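Local atomic coordinates of cytoplasmic protein (Cryptococcus neoformans var. grubii serotype A, PDB entry 7LPO), a protein that probably hydrolyses steryl beta-glucosides, acting as a sterylglucosidase of glycoside hydrolase family 5. Residues L43-N51 against G70-N78. Residues are numbered along the deposited sequence; the frame is centred on the assembly and turned at random.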
ATOM      1  N   LEU A  43       6.846   6.479  -0.004  1.00 17.48           N
ATOM      2  CA  LEU A  43       8.211   6.704   0.462  1.00 17.12           C
ATOM      3  C   LEU A  43       8.272   6.229   1.912  1.00 16.89           C
ATOM      4  O   LEU A  43       7.847   6.957   2.816  1.00 18.65           O
ATOM      5  CB  LEU A  43       8.573   8.180   0.336  1.00 17.77           C
ATOM      6  CG  LEU A  43       9.992   8.626   0.686  1.00 19.12           C
ATOM      7  CD1 LEU A  43      10.917   8.447  -0.494  1.00 18.33           C
ATOM      8  CD2 LEU A  43       9.970  10.087   1.146  1.00 18.81           C
ATOM      9  N   SER A  44       8.780   5.020   2.159  1.00 16.13           N
ATOM     10  CA  SER A  44       9.352   4.128   1.164  1.00 16.18           C
ATOM     11  C   SER A  44       9.288   2.686   1.674  1.00 17.86           C
ATOM     12  O   SER A  44       9.282   2.440   2.878  1.00 21.19           O
ATOM     13  CB  SER A  44      10.803   4.509   0.876  1.00 19.23           C
ATOM     14  OG  SER A  44      11.478   3.472   0.178  1.00 21.94           O
ATOM     15  N   GLY A  45       9.275   1.729   0.757  1.00 14.16           N
ATOM     16  CA  GLY A  45       9.424   0.336   1.128  1.00 14.20           C
ATOM     17  C   GLY A  45      10.657   0.037   1.964  1.00 14.22           C
ATOM     18  O   GLY A  45      10.684  -0.950   2.705  1.00 14.25           O
ATOM     19  N   SER A  46      11.693   0.870   1.842  1.00 16.09           N
ATOM     20  CA  SER A  46      12.920   0.631   2.587  1.00 19.30           C
ATOM     21  C   SER A  46      12.726   0.798   4.089  1.00 18.12           C
ATOM     22  O   SER A  46      13.556   0.308   4.859  1.00 19.49           O
ATOM     23  CB  SER A  46      14.029   1.571   2.112  1.00 24.05           C
ATOM     24  OG  SER A  46      13.635   2.921   2.281  1.00 28.81           O
ATOM     25  N   ALA A  47      11.666   1.482   4.519  1.00 18.41           N
ATOM     26  CA  ALA A  47      11.363   1.615   5.935  1.00 14.19           C
ATOM     27  C   ALA A  47      10.708   0.370   6.514  1.00 15.05           C
ATOM     28  O   ALA A  47      10.344   0.370   7.693  1.00 16.05           O
ATOM     29  CB  ALA A  47      10.465   2.822   6.173  1.00 14.14           C
ATOM     30  N   LYS A  48      10.579  -0.698   5.734  1.00 18.72           N
ATOM     31  CA  LYS A  48       9.977  -1.920   6.252  1.00 19.03           C
ATOM     32  C   LYS A  48      10.906  -2.714   7.168  1.00 18.86           C
ATOM     33  O   LYS A  48      10.434  -3.577   7.921  1.00 19.07           O
ATOM     34  CB  LYS A  48       9.564  -2.827   5.099  1.00 19.62           C
ATOM     35  CG  LYS A  48       8.343  -2.401   4.344  1.00 21.21           C
ATOM     36  CD  LYS A  48       8.096  -3.394   3.203  1.00 21.84           C
ATOM     37  CE  LYS A  48       6.857  -3.064   2.429  1.00 23.79           C
ATOM     38  NZ  LYS A  48       6.595  -4.094   1.386  1.00 25.47           N
ATOM     39  N   HIS A  49      12.211  -2.487   7.094  1.00 16.29           N
ATOM     40  CA  HIS A  49      13.176  -3.307   7.812  1.00 16.52           C
ATOM     41  C   HIS A  49      14.315  -2.432   8.312  1.00 15.17           C
ATOM     42  O   HIS A  49      14.598  -1.377   7.730  1.00 15.20           O
ATOM     43  CB  HIS A  49      13.739  -4.443   6.934  1.00 19.05           C
ATOM     44  CG  HIS A  49      14.314  -3.979   5.632  1.00 20.14           C
ATOM     45  ND1 HIS A  49      13.566  -3.885   4.480  1.00 22.22           N
ATOM     46  CD2 HIS A  49      15.570  -3.601   5.295  1.00 21.69           C
ATOM     47  CE1 HIS A  49      14.327  -3.437   3.497  1.00 22.32           C
ATOM     48  NE2 HIS A  49      15.550  -3.262   3.964  1.00 22.00           N
ATOM     49  N   PRO A  50      14.980  -2.842   9.387  1.00 15.84           N
ATOM     50  CA  PRO A  50      16.071  -2.031   9.937  1.00 19.33           C
ATOM     51  C   PRO A  50      17.275  -1.999   9.007  1.00 21.89           C
ATOM     52  O   PRO A  50      17.423  -2.814   8.093  1.00 20.53           O
ATOM     53  CB  PRO A  50      16.430  -2.730  11.261  1.00 19.35           C
ATOM     54  CG  PRO A  50      15.357  -3.766  11.489  1.00 18.60           C
ATOM     55  CD  PRO A  50      14.776  -4.091  10.139  1.00 16.43           C
ATOM     56  N   ASN A  51      18.156  -1.039   9.289  1.00 26.34           N
ATOM     57  CA  ASN A  51      19.433  -0.930   8.599  1.00 25.57           C
ATOM     58  C   ASN A  51      20.159  -2.267   8.583  1.00 22.54           C
ATOM     59  O   ASN A  51      20.248  -2.961   9.602  1.00 20.06           O
ATOM     60  CB  ASN A  51      20.306   0.129   9.285  1.00 26.23           C
ATOM     61  CG  ASN A  51      19.740   1.535   9.145  1.00 26.27           C
ATOM     62  OD1 ASN A  51      19.324   2.157  10.123  1.00 27.74           O
ATOM     63  ND2 ASN A  51      19.719   2.035   7.930  1.00 25.55           N
ATOM     64  N   GLY A  70      15.852  -2.088  17.032  1.00 27.65           N
ATOM     65  CA  GLY A  70      15.169  -1.782  15.796  1.00 28.11           C
ATOM     66  C   GLY A  70      15.724  -0.499  15.233  1.00 29.16           C
ATOM     67  O   GLY A  70      15.158   0.580  15.437  1.00 31.53           O
ATOM     68  N   ASP A  71      16.857  -0.599  14.548  1.00 23.76           N
ATOM     69  CA  ASP A  71      17.538   0.580  14.028  1.00 22.85           C
ATOM     70  C   ASP A  71      16.970   0.887  12.649  1.00 21.65           C
ATOM     71  O   ASP A  71      17.418   0.351  11.634  1.00 22.08           O
ATOM     72  CB  ASP A  71      19.043   0.367  13.977  1.00 26.89           C
ATOM     73  CG  ASP A  71      19.757   1.541  13.361  1.00 30.17           C
ATOM     74  OD1 ASP A  71      19.222   2.666  13.466  1.00 31.80           O
ATOM     75  OD2 ASP A  71      20.824   1.342  12.759  1.00 31.36           O
ATOM     76  N   PHE A  72      15.970   1.765  12.620  1.00 16.22           N
ATOM     77  CA  PHE A  72      15.379   2.256  11.388  1.00 18.89           C
ATOM     78  C   PHE A  72      15.832   3.661  11.033  1.00 20.51           C
ATOM     79  O   PHE A  72      15.386   4.194  10.014  1.00 20.44           O
ATOM     80  CB  PHE A  72      13.855   2.245  11.497  1.00 19.34           C
ATOM     81  CG  PHE A  72      13.252   0.877  11.449  1.00 19.05           C
ATOM     82  CD1 PHE A  72      13.270   0.048  12.567  1.00 19.93           C
ATOM     83  CD2 PHE A  72      12.659   0.422  10.296  1.00 19.44           C
ATOM     84  CE1 PHE A  72      12.708  -1.207  12.526  1.00 21.33           C
ATOM     85  CE2 PHE A  72      12.089  -0.836  10.243  1.00 22.17           C
ATOM     86  CZ  PHE A  72      12.103  -1.648  11.353  1.00 22.79           C
ATOM     87  N   ILE A  73      16.703   4.275  11.836  1.00 26.74           N
ATOM     88  CA  ILE A  73      17.072   5.662  11.589  1.00 27.44           C
ATOM     89  C   ILE A  73      17.683   5.801  10.203  1.00 23.76           C
ATOM     90  O   ILE A  73      18.464   4.950   9.755  1.00 23.51           O
ATOM     91  CB  ILE A  73      18.049   6.172  12.660  1.00 31.47           C
ATOM     92  CG1 ILE A  73      17.382   6.175  14.031  1.00 33.74           C
ATOM     93  CG2 ILE A  73      18.539   7.564  12.295  1.00 34.08           C
ATOM     94  CD1 ILE A  73      16.718   7.479  14.388  1.00 34.57           C
ATOM     95  N   ASN A  74      17.329   6.892   9.524  1.00 20.76           N
ATOM     96  CA  ASN A  74      17.832   7.297   8.217  1.00 23.55           C
ATOM     97  C   ASN A  74      17.216   6.500   7.077  1.00 27.64           C
ATOM     98  O   ASN A  74      17.705   6.585   5.943  1.00 31.01           O
ATOM     99  CB  ASN A  74      19.360   7.215   8.146  1.00 23.68           C
ATOM    100  CG  ASN A  74      20.026   8.447   8.736  1.00 25.53           C
ATOM    101  OD1 ASN A  74      19.492   9.558   8.655  1.00 23.91           O
ATOM    102  ND2 ASN A  74      21.189   8.254   9.344  1.00 29.50           N
ATOM    103  N   LYS A  75      16.149   5.749   7.330  1.00 27.32           N
ATOM    104  CA  LYS A  75      15.265   5.267   6.281  1.00 24.99           C
ATOM    105  C   LYS A  75      13.889   5.877   6.506  1.00 19.83           C
ATOM    106  O   LYS A  75      13.356   5.777   7.618  1.00 19.21           O
ATOM    107  CB  LYS A  75      15.163   3.739   6.280  1.00 29.52           C
ATOM    108  CG  LYS A  75      16.466   3.035   5.939  1.00 31.61           C
ATOM    109  CD  LYS A  75      16.459   1.628   6.510  1.00 32.54           C
ATOM    110  CE  LYS A  75      16.820   0.614   5.442  1.00 32.75           C
ATOM    111  NZ  LYS A  75      16.122  -0.672   5.689  1.00 32.56           N
ATOM    112  N   PRO A  76      13.247   6.445   5.483  1.00 20.15           N
ATOM    113  CA  PRO A  76      13.589   6.276   4.062  1.00 23.74           C
ATOM    114  C   PRO A  76      14.712   7.157   3.530  1.00 27.74           C
ATOM    115  O   PRO A  76      15.321   6.801   2.526  1.00 31.91           O
ATOM    116  CB  PRO A  76      12.273   6.633   3.345  1.00 21.79           C
ATOM    117  CG  PRO A  76      11.645   7.676   4.251  1.00 20.09           C
ATOM    118  CD  PRO A  76      12.040   7.273   5.678  1.00 20.49           C
ATOM    119  N   LEU A  77      14.982   8.282   4.177  1.00 22.95           N
ATOM    120  CA  LEU A  77      15.938   9.255   3.671  1.00 19.77           C
ATOM    121  C   LEU A  77      17.056   9.477   4.681  1.00 19.99           C
ATOM    122  O   LEU A  77      16.798   9.670   5.875  1.00 19.97           O
ATOM    123  CB  LEU A  77      15.237  10.571   3.368  1.00 19.37           C
ATOM    124  CG  LEU A  77      14.269  10.578   2.189  1.00 23.47           C
ATOM    125  CD1 LEU A  77      13.616  11.951   2.122  1.00 25.23           C
ATOM    126  CD2 LEU A  77      14.949  10.232   0.873  1.00 24.37           C
ATOM    127  N   ASN A  78      18.294   9.442   4.199  1.00 20.20           N
ATOM    128  CA  ASN A  78      19.450   9.721   5.038  1.00 23.07           C
ATOM    129  C   ASN A  78      19.605  11.232   5.192  1.00 25.58           C
ATOM    130  O   ASN A  78      19.727  11.960   4.200  1.00 26.87           O
ATOM    131  CB  ASN A  78      20.704   9.106   4.435  1.00 23.81           C
ATOM    132  CG  ASN A  78      21.874   9.143   5.390  1.00 26.31           C
ATOM    133  OD1 ASN A  78      22.227  10.194   5.919  1.00 26.15           O
ATOM    134  ND2 ASN A  78      22.471   7.992   5.629  1.00 30.12           N
TER
HETATM  135  O   HOH W   1      15.980   4.229   2.034  1.00 33.98           O
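The ring of Phe72 lies under the peptide leading into Pro50, whose N sits 3.6 Å above one face, offset toward the rim. The pyrrolidine runs side by side with the phenyl group, Pro50 CD 3.8 Å from Phe72 CZ, while Lys48 C and Ala47 O meet the ring at its edge. His49 holds its imidazole over the backbone: Ser46 O lies 4.0 Å above the ring plane, over its centre. A chi1 of 54°, which sets CG between the backbone N and the carbonyl carbon, folds the ring back over the turn.

Lys75 crosses this imidazole at about a right angle and brings its ammonium group obliquely to it. Bent at its last two torsions, the chain carries Lys75 NZ among three main-chain carbonyls. Ser46 O accepts from Lys75 NZ at 2.9 Å in the carbonyl plane, whereas Lys75 NZ, 2.6 Å from His49 O, stands above the carbonyl plane of His49; Pro50 O adds a weak third bond. The probably charged ammonium links the 3-10 turn 45-47 to the chain that follows. Asn51 N donates to Asp71 O at 2.8 Å, almost straight in line with the carbonyl bond.

At the other end, Pro76, preceded by a cis peptide, presses CB against Ser44 CB (3.6 Å) and meets Leu43 crosswise. One water bridges Ser46 OG and Pro76 O.

The contact joins the loop after strand 35-43 to the loop between helices 61-66 and 83-93, in the TIM-barrel fold of the family: Phe72 and Pro76 also rest on strand 98-104, and Leu77 on helix 83-93. On the far side Lys48, salt-bridged to Asp145, hydrogen-bonds bound Tris, probably from the crystallisation liquor, consistent with a pocket beside 43-51, while Ile73, Asn74 and Pro76 touch Tyr123 of helix 118-133.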